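Local coordinates for nucleotidyl transferase AbiEii/AbiGii toxin family protein (Mycobacterium tuberculosis, PDB 6Y56) that is MenT4, a nucleotidyltransferase toxin of a toxin-antitoxin system that probably inhibits growth by inactivating tRNA acceptor stems, at residues L133-E138 with E163-A168; K170-R175 with R201-K206. One frame throughout, in Å; residues are numbered along the deposited sequence.

Contact 1: L133-E138 with E163-A168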
ATOM      1  N   LEU A 133       2.381   9.514  -9.364  1.00 16.78           N
ATOM      2  CA  LEU A 133       3.130   9.749  -8.137  1.00 15.66           C
ATOM      3  C   LEU A 133       3.906  11.053  -8.240  1.00 16.60           C
ATOM      4  O   LEU A 133       4.290  11.499  -9.325  1.00 18.62           O
ATOM      5  CB  LEU A 133       4.104   8.608  -7.863  1.00 16.51           C
ATOM      6  CG  LEU A 133       3.413   7.299  -7.487  1.00 15.36           C
ATOM      7  CD1 LEU A 133       4.427   6.187  -7.331  1.00 17.41           C
ATOM      8  CD2 LEU A 133       2.589   7.443  -6.206  1.00 17.44           C
ATOM      9  N   ALA A 134       4.138  11.666  -7.087  1.00 15.67           N
ATOM     10  CA  ALA A 134       4.814  12.953  -7.049  1.00 15.77           C
ATOM     11  C   ALA A 134       6.328  12.822  -7.060  1.00 16.57           C
ATOM     12  O   ALA A 134       7.008  13.697  -7.603  1.00 18.75           O
ATOM     13  CB  ALA A 134       4.387  13.731  -5.803  1.00 17.44           C
ATOM     14  N   LEU A 135       6.873  11.755  -6.481  1.00 14.55           N
ATOM     15  CA  LEU A 135       8.304  11.598  -6.287  1.00 14.69           C
ATOM     16  C   LEU A 135       8.836  10.426  -7.098  1.00 15.93           C
ATOM     17  O   LEU A 135       8.108   9.465  -7.356  1.00 15.11           O
ATOM     18  CB  LEU A 135       8.614  11.339  -4.807  1.00 15.21           C
ATOM     19  CG  LEU A 135       8.193  12.426  -3.828  1.00 15.52           C
ATOM     20  CD1 LEU A 135       8.618  12.040  -2.425  1.00 18.55           C
ATOM     21  CD2 LEU A 135       8.804  13.764  -4.224  1.00 19.09           C
ATOM     22  N   PRO A 136      10.110  10.462  -7.491  1.00 15.38           N
ATOM     23  CA  PRO A 136      10.690   9.317  -8.198  1.00 14.03           C
ATOM     24  C   PRO A 136      10.644   8.071  -7.331  1.00 15.05           C
ATOM     25  O   PRO A 136      10.793   8.129  -6.111  1.00 14.20           O
ATOM     26  CB  PRO A 136      12.136   9.752  -8.456  1.00 17.45           C
ATOM     27  CG  PRO A 136      12.098  11.242  -8.398  1.00 22.44           C
ATOM     28  CD  PRO A 136      11.054  11.589  -7.385  1.00 18.75           C
ATOM     29  N   SER A 137      10.443   6.932  -7.979  1.00 12.81           N
ATOM     30  CA  SER A 137      10.413   5.670  -7.255  1.00 13.32           C
ATOM     31  C   SER A 137      11.811   5.290  -6.779  1.00 12.14           C
ATOM     32  O   SER A 137      12.830   5.816  -7.247  1.00 14.52           O
ATOM     33  CB  SER A 137       9.902   4.550  -8.161  1.00 13.50           C
ATOM     34  OG  SER A 137      10.660   4.459  -9.352  1.00 15.88           O
ATOM     35  N   GLU A 138      11.841   4.349  -5.850  1.00 12.18           N
ATOM     36  CA  GLU A 138      13.071   3.783  -5.327  1.00 12.15           C
ATOM     37  C   GLU A 138      13.036   2.329  -5.734  1.00 13.77           C
ATOM     38  O   GLU A 138      12.175   1.555  -5.305  1.00 13.33           O
ATOM     39  CB  GLU A 138      13.090   3.911  -3.815  1.00 14.52           C
ATOM     40  CG  GLU A 138      14.436   3.590  -3.175  1.00 17.07           C
ATOM     41  CD  GLU A 138      14.466   3.723  -1.667  1.00 19.66           C
ATOM     42  OE1 GLU A 138      13.399   3.906  -1.056  1.00 20.93           O
ATOM     43  OE2 GLU A 138      15.574   3.649  -1.103  1.00 21.66           O
ATOM     44  N   GLU A 163       9.424   6.525   0.281  1.00 14.43           N
ATOM     45  CA  GLU A 163       8.894   6.343   1.624  1.00 14.31           C
ATOM     46  C   GLU A 163       8.105   7.560   2.108  1.00 14.26           C
ATOM     47  O   GLU A 163       7.070   7.403   2.759  1.00 14.47           O
ATOM     48  CB  GLU A 163      10.013   5.980   2.598  1.00 17.33           C
ATOM     49  CG  GLU A 163       9.465   5.596   3.943  1.00 19.91           C
ATOM     50  CD  GLU A 163      10.490   4.967   4.856  1.00 21.28           C
ATOM     51  OE1 GLU A 163      11.507   4.441   4.349  1.00 25.53           O
ATOM     52  OE2 GLU A 163      10.251   4.982   6.082  1.00 22.86           O
ATOM     53  N   ALA A 164       8.571   8.775   1.808  1.00 13.06           N
ATOM     54  CA  ALA A 164       7.827   9.967   2.217  1.00 14.84           C
ATOM     55  C   ALA A 164       6.460  10.008   1.552  1.00 12.44           C
ATOM     56  O   ALA A 164       5.472  10.441   2.162  1.00 12.80           O
ATOM     57  CB  ALA A 164       8.606  11.226   1.849  1.00 13.25           C
ATOM     58  N   GLU A 165       6.388   9.582   0.286  1.00 12.15           N
ATOM     59  CA  GLU A 165       5.119   9.570  -0.426  1.00 12.78           C
ATOM     60  C   GLU A 165       4.202   8.463   0.087  1.00 11.77           C
ATOM     61  O   GLU A 165       2.988   8.653   0.170  1.00 12.20           O
ATOM     62  CB  GLU A 165       5.361   9.462  -1.931  1.00 12.19           C
ATOM     63  CG  GLU A 165       4.097   9.600  -2.754  1.00 13.36           C
ATOM     64  CD  GLU A 165       4.359  10.047  -4.171  1.00 14.24           C
ATOM     65  OE1 GLU A 165       5.515   9.941  -4.644  1.00 14.15           O
ATOM     66  OE2 GLU A 165       3.403  10.504  -4.824  1.00 15.04           O
ATOM     67  N   ALA A 166       4.758   7.298   0.425  1.00 12.51           N
ATOM     68  CA  ALA A 166       3.933   6.239   0.999  1.00 11.76           C
ATOM     69  C   ALA A 166       3.298   6.694   2.307  1.00 12.64           C
ATOM     70  O   ALA A 166       2.114   6.432   2.565  1.00 12.29           O
ATOM     71  CB  ALA A 166       4.784   4.989   1.236  1.00 14.15           C
ATOM     72  N   CYS A 167       4.070   7.402   3.136  1.00 12.29           N
ATOM     73  CA  CYS A 167       3.532   7.902   4.391  1.00 12.25           C
ATOM     74  C   CYS A 167       2.445   8.944   4.134  1.00 11.70           C
ATOM     75  O   CYS A 167       1.366   8.891   4.742  1.00 12.22           O
ATOM     76  CB  CYS A 167       4.672   8.468   5.232  1.00 14.19           C
ATOM     77  SG  CYS A 167       4.195   8.904   6.906  1.00 14.79           S
ATOM     78  N   ALA A 168       2.679   9.858   3.185  1.00 11.24           N
ATOM     79  CA  ALA A 168       1.671  10.864   2.852  1.00 12.50           C
ATOM     80  C   ALA A 168       0.389  10.218   2.331  1.00 12.18           C
ATOM     81  O   ALA A 168      -0.715  10.659   2.672  1.00 11.44           O
ATOM     82  CB  ALA A 168       2.234  11.861   1.837  1.00 13.09           C
TER
HETATM   83  O   HOH W   1       7.249   7.826  -5.176  1.00 14.94           O
HETATM   84  O   HOH W   2      12.273   6.421  -0.123  1.00 24.02           O
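The carboxylate of E165, on the first turn of helix 163-174, reaches into the loop 133-138 and takes two successive backbone amides. A134 N donates to OE2 at 2.6 Å and almost straight (178°), using the syn lone pair of OE2. L135 N donates to OE1 at 2.9 Å, also from the syn side but 28° out of the carboxylate plane and with a more bent N-H direction. With CG anti to the backbone N (chi1 -174°) and the chain extended beyond it, the side chain carries its charged end across the gap to the loop.

Apolar contacts flank the same group. L133 CD2 lies over one face of the carboxylate, 3.5 Å from OE2, while A134 CB lies over the opposite face at a similar distance. L135 places CB 3.4 Å from OE1 and sends its CD1 back toward the helix, where it loosely meets A164 CB at 4.4 Å. A134 and L135 also adjoin L202 of helix 196-212, whereas L133 rests on V47.

Two waters complete the interface. One donates to both L135 O and E165 OE1 (2.8 Å to the latter), approaching OE1 from the other side of the carboxylate plane than L135 N. A second water bridges E138 OE1 and E163 N at the start of the helix; E138 and E163 also form salt bridges, with R58 and R192 respectively.

The loop that links the six-stranded sheet to the two-stranded sheet 138-141/157-160 is thus fastened to the helix by a bidentate grip. Two amides, a water and a salt bridge from K206 engage the buried carboxylate, which would be expected to hold its orientation and favour its ionised form.

Contact 2: K170-R175 with R201-K206; sequences KLARYR and RLWVLK
The axes of helices 163-174 and 196-212 approach to 8.9 Å at 170-174 and 201-206 and cross at -50°, their N-to-C directions running broadly the same way. Packed together with helix 180-189, which lies between them in sequence, the two helices form part of the helical region of this AbiEii-type nucleotidyltransferase. The backbones come nearest at A172 and W203, whose CA atoms are 5.9 Å apart; the small A172 side chain is consistent with so close an approach.

W203 contributes the largest share of the interface. A trans first torsion (chi1 174°) swings the indole so that its pyrrole edge faces helix 163-174. There NE1 makes a weak, bent hydrogen bond to L171 O at 3.2 Å. The same carbonyl already accepts R175 N in the regular helical pattern, so the indole is a second donor to an oxygen that the helix has engaged. L171 CB stands over W203 CD1, well out of the ring plane, at 3.4 Å, while A172 N and R175 CB lie at the ring edge. The indole thus meets the backbone and first side-chain carbons of helix 163-174.

Both long charged residues of the interface contribute only their inner carbons. R175 starts toward W203 but bends at chi2, and its guanidinium leads away to D225 and to the carbonyl of T218. L221 adjoins both R175 and W203, so a loop also covers this side, and helix 180-189 adjoins L171 through L186. K206 likewise bends at chi2, carrying NZ to its salt bridge with E169. One turn on from W203, its CB rests 4.0 Å from A172 CB.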
ATOM      1  N   LYS A 170      -0.717   7.215   3.108  1.00 12.68           N
ATOM      2  CA  LYS A 170      -1.385   6.596   4.249  1.00 12.73           C
ATOM      3  C   LYS A 170      -2.130   7.633   5.065  1.00 12.46           C
ATOM      4  O   LYS A 170      -3.279   7.414   5.465  1.00 13.69           O
ATOM      5  CB  LYS A 170      -0.364   5.879   5.130  1.00 15.15           C
ATOM      6  CG  LYS A 170       0.094   4.530   4.614  1.00 20.10           C
ATOM      7  CD  LYS A 170      -0.981   3.478   4.835  1.00 17.45           C
ATOM      8  CE  LYS A 170      -0.619   2.214   4.099  1.00 23.63           C
ATOM      9  NZ  LYS A 170      -1.620   1.171   4.397  1.00 22.10           N
ATOM     10  N   LEU A 171      -1.502   8.785   5.292  1.00 13.26           N
ATOM     11  CA  LEU A 171      -2.150   9.850   6.043  1.00 13.34           C
ATOM     12  C   LEU A 171      -3.348  10.418   5.297  1.00 12.50           C
ATOM     13  O   LEU A 171      -4.324  10.862   5.920  1.00 13.46           O
ATOM     14  CB  LEU A 171      -1.134  10.957   6.308  1.00 12.08           C
ATOM     15  CG  LEU A 171      -0.005  10.624   7.277  1.00 11.53           C
ATOM     16  CD1 LEU A 171       1.117  11.660   7.194  1.00 13.47           C
ATOM     17  CD2 LEU A 171      -0.568  10.503   8.693  1.00 14.32           C
ATOM     18  N   ALA A 172      -3.273  10.449   3.967  1.00 11.47           N
ATOM     19  CA  ALA A 172      -4.387  10.956   3.178  1.00 12.05           C
ATOM     20  C   ALA A 172      -5.609  10.061   3.304  1.00 12.22           C
ATOM     21  O   ALA A 172      -6.739  10.552   3.373  1.00 14.49           O
ATOM     22  CB  ALA A 172      -3.964  11.107   1.715  1.00 13.07           C
ATOM     23  N   ARG A 173      -5.417   8.754   3.335  1.00 13.25           N
ATOM     24  CA  ARG A 173      -6.571   7.887   3.550  1.00 14.24           C
ATOM     25  C   ARG A 173      -7.036   7.926   4.999  1.00 14.89           C
ATOM     26  O   ARG A 173      -8.246   7.947   5.264  1.00 14.53           O
ATOM     27  CB  ARG A 173      -6.254   6.462   3.137  1.00 13.77           C
ATOM     28  CG  ARG A 173      -7.448   5.541   3.377  1.00 15.02           C
ATOM     29  CD  ARG A 173      -7.424   4.353   2.446  1.00 20.39           C
ATOM     30  NE  ARG A 173      -6.396   3.404   2.844  1.00 19.93           N
ATOM     31  CZ  ARG A 173      -5.981   2.400   2.083  1.00 24.49           C
ATOM     32  NH1 ARG A 173      -6.500   2.230   0.874  1.00 27.27           N
ATOM     33  NH2 ARG A 173      -5.044   1.575   2.528  1.00 24.86           N
ATOM     34  N   TYR A 174      -6.090   7.936   5.944  1.00 13.58           N
ATOM     35  CA  TYR A 174      -6.423   8.006   7.365  1.00 12.62           C
ATOM     36  C   TYR A 174      -7.294   9.212   7.663  1.00 15.04           C
ATOM     37  O   TYR A 174      -8.174   9.149   8.531  1.00 15.77           O
ATOM     38  CB  TYR A 174      -5.111   8.086   8.142  1.00 14.23           C
ATOM     39  CG  TYR A 174      -5.155   7.792   9.620  1.00 13.97           C
ATOM     40  CD1 TYR A 174      -5.297   6.497  10.097  1.00 16.40           C
ATOM     41  CD2 TYR A 174      -4.971   8.811  10.540  1.00 16.94           C
ATOM     42  CE1 TYR A 174      -5.296   6.237  11.464  1.00 18.43           C
ATOM     43  CE2 TYR A 174      -4.966   8.565  11.894  1.00 19.41           C
ATOM     44  CZ  TYR A 174      -5.130   7.286  12.347  1.00 17.71           C
ATOM     45  OH  TYR A 174      -5.124   7.064  13.709  1.00 23.13           O
ATOM     46  N   ARG A 175      -7.072  10.309   6.944  1.00 13.66           N
ATOM     47  CA  ARG A 175      -7.844  11.523   7.128  1.00 14.26           C
ATOM     48  C   ARG A 175      -9.311  11.321   6.764  1.00 15.44           C
ATOM     49  O   ARG A 175     -10.184  12.041   7.275  1.00 18.18           O
ATOM     50  CB  ARG A 175      -7.194  12.591   6.256  1.00 18.84           C
ATOM     51  CG  ARG A 175      -7.889  13.879   6.214  1.00 20.93           C
ATOM     52  CD  ARG A 175      -8.866  13.976   5.062  1.00 19.19           C
ATOM     53  NE  ARG A 175      -9.709  15.087   5.399  1.00 19.52           N
ATOM     54  CZ  ARG A 175     -10.592  15.651   4.598  1.00 14.89           C
ATOM     55  NH1 ARG A 175     -11.281  16.685   5.047  1.00 17.80           N
ATOM     56  NH2 ARG A 175     -10.772  15.208   3.356  1.00 15.62           N
ATOM     57  N   ARG A 201       3.811  18.360   3.338  1.00 12.17           N
ATOM     58  CA  ARG A 201       3.484  18.983   2.059  1.00 11.32           C
ATOM     59  C   ARG A 201       2.779  18.000   1.141  1.00 11.99           C
ATOM     60  O   ARG A 201       1.720  18.308   0.578  1.00 11.19           O
ATOM     61  CB  ARG A 201       4.761  19.540   1.416  1.00 13.21           C
ATOM     62  CG  ARG A 201       4.614  20.050  -0.018  1.00 14.98           C
ATOM     63  CD  ARG A 201       3.583  21.157  -0.134  1.00 14.11           C
ATOM     64  NE  ARG A 201       3.891  22.313   0.707  1.00 15.91           N
ATOM     65  CZ  ARG A 201       4.439  23.443   0.267  1.00 15.60           C
ATOM     66  NH1 ARG A 201       4.647  24.447   1.112  1.00 16.96           N
ATOM     67  NH2 ARG A 201       4.771  23.575  -1.011  1.00 17.89           N
ATOM     68  N   LEU A 202       3.333  16.799   1.005  1.00 11.34           N
ATOM     69  CA  LEU A 202       2.727  15.794   0.140  1.00 13.20           C
ATOM     70  C   LEU A 202       1.344  15.398   0.636  1.00 11.59           C
ATOM     71  O   LEU A 202       0.443  15.165  -0.174  1.00 12.19           O
ATOM     72  CB  LEU A 202       3.628  14.564   0.052  1.00 13.90           C
ATOM     73  CG  LEU A 202       4.857  14.703  -0.833  1.00 16.46           C
ATOM     74  CD1 LEU A 202       5.744  13.485  -0.641  1.00 18.30           C
ATOM     75  CD2 LEU A 202       4.419  14.829  -2.276  1.00 20.05           C
ATOM     76  N   TRP A 203       1.162  15.296   1.959  1.00 11.03           N
ATOM     77  CA  TRP A 203      -0.147  14.964   2.522  1.00 11.33           C
ATOM     78  C   TRP A 203      -1.202  15.967   2.070  1.00 11.39           C
ATOM     79  O   TRP A 203      -2.270  15.590   1.576  1.00 10.76           O
ATOM     80  CB  TRP A 203      -0.051  14.932   4.051  1.00 11.27           C
ATOM     81  CG  TRP A 203      -1.348  14.742   4.775  1.00 12.14           C
ATOM     82  CD1 TRP A 203      -2.233  13.717   4.628  1.00 13.25           C
ATOM     83  CD2 TRP A 203      -1.890  15.602   5.779  1.00 12.56           C
ATOM     84  NE1 TRP A 203      -3.288  13.882   5.492  1.00 14.44           N
ATOM     85  CE2 TRP A 203      -3.107  15.035   6.206  1.00 12.65           C
ATOM     86  CE3 TRP A 203      -1.465  16.797   6.356  1.00 14.58           C
ATOM     87  CZ2 TRP A 203      -3.907  15.623   7.192  1.00 14.69           C
ATOM     88  CZ3 TRP A 203      -2.249  17.377   7.329  1.00 15.53           C
ATOM     89  CH2 TRP A 203      -3.462  16.788   7.737  1.00 16.00           C
ATOM     90  N   VAL A 204      -0.903  17.257   2.202  1.00 10.50           N
ATOM     91  CA  VAL A 204      -1.865  18.276   1.794  1.00 12.26           C
ATOM     92  C   VAL A 204      -2.171  18.164   0.308  1.00 11.95           C
ATOM     93  O   VAL A 204      -3.330  18.265  -0.110  1.00 11.84           O
ATOM     94  CB  VAL A 204      -1.358  19.682   2.170  1.00 12.48           C
ATOM     95  CG1 VAL A 204      -2.286  20.766   1.603  1.00 13.61           C
ATOM     96  CG2 VAL A 204      -1.246  19.800   3.671  1.00 14.48           C
ATOM     97  N   LEU A 205      -1.137  17.967  -0.518  1.00 11.06           N
ATOM     98  CA  LEU A 205      -1.341  17.885  -1.963  1.00 12.08           C
ATOM     99  C   LEU A 205      -2.116  16.631  -2.343  1.00 12.54           C
ATOM    100  O   LEU A 205      -2.940  16.665  -3.268  1.00 13.02           O
ATOM    101  CB  LEU A 205       0.002  17.936  -2.696  1.00 12.87           C
ATOM    102  CG  LEU A 205       0.812  19.213  -2.471  1.00 13.26           C
ATOM    103  CD1 LEU A 205       2.192  19.121  -3.097  1.00 14.42           C
ATOM    104  CD2 LEU A 205       0.097  20.451  -2.996  1.00 14.93           C
ATOM    105  N   LYS A 206      -1.889  15.522  -1.636  1.00 12.38           N
ATOM    106  CA  LYS A 206      -2.636  14.301  -1.931  1.00 14.14           C
ATOM    107  C   LYS A 206      -4.103  14.469  -1.568  1.00 12.96           C
ATOM    108  O   LYS A 206      -4.984  14.079  -2.343  1.00 14.76           O
ATOM    109  CB  LYS A 206      -2.060  13.116  -1.157  1.00 13.16           C
ATOM    110  CG  LYS A 206      -0.680  12.667  -1.611  1.00 15.73           C
ATOM    111  CD  LYS A 206      -0.709  11.781  -2.847  1.00 18.62           C
ATOM    112  CE  LYS A 206       0.706  11.360  -3.226  1.00 16.19           C
ATOM    113  NZ  LYS A 206       0.682  10.383  -4.343  1.00 20.50           N
TER

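Contacts 1 and 2 follow one another along the chain, their centres about 11 Å apart, and share helix 163-174: its first turns meet both the loop 133-138 and helix 196-212, its last turns pack on helix 196-212. A salt bridge joins them directly, K206 NZ lying 2.8 Å from E165 OE2, so the carboxylate that holds the loop in contact 1 also ties to the helix of contact 2. Apolar packing runs alongside, with A168 CB 3.5 Å from L202 CB and L135 CD1 3.7 Å from L202 CD1. The two contacts together join the segment between the two sheets to the helical region. No ligand marks an active site near either contact.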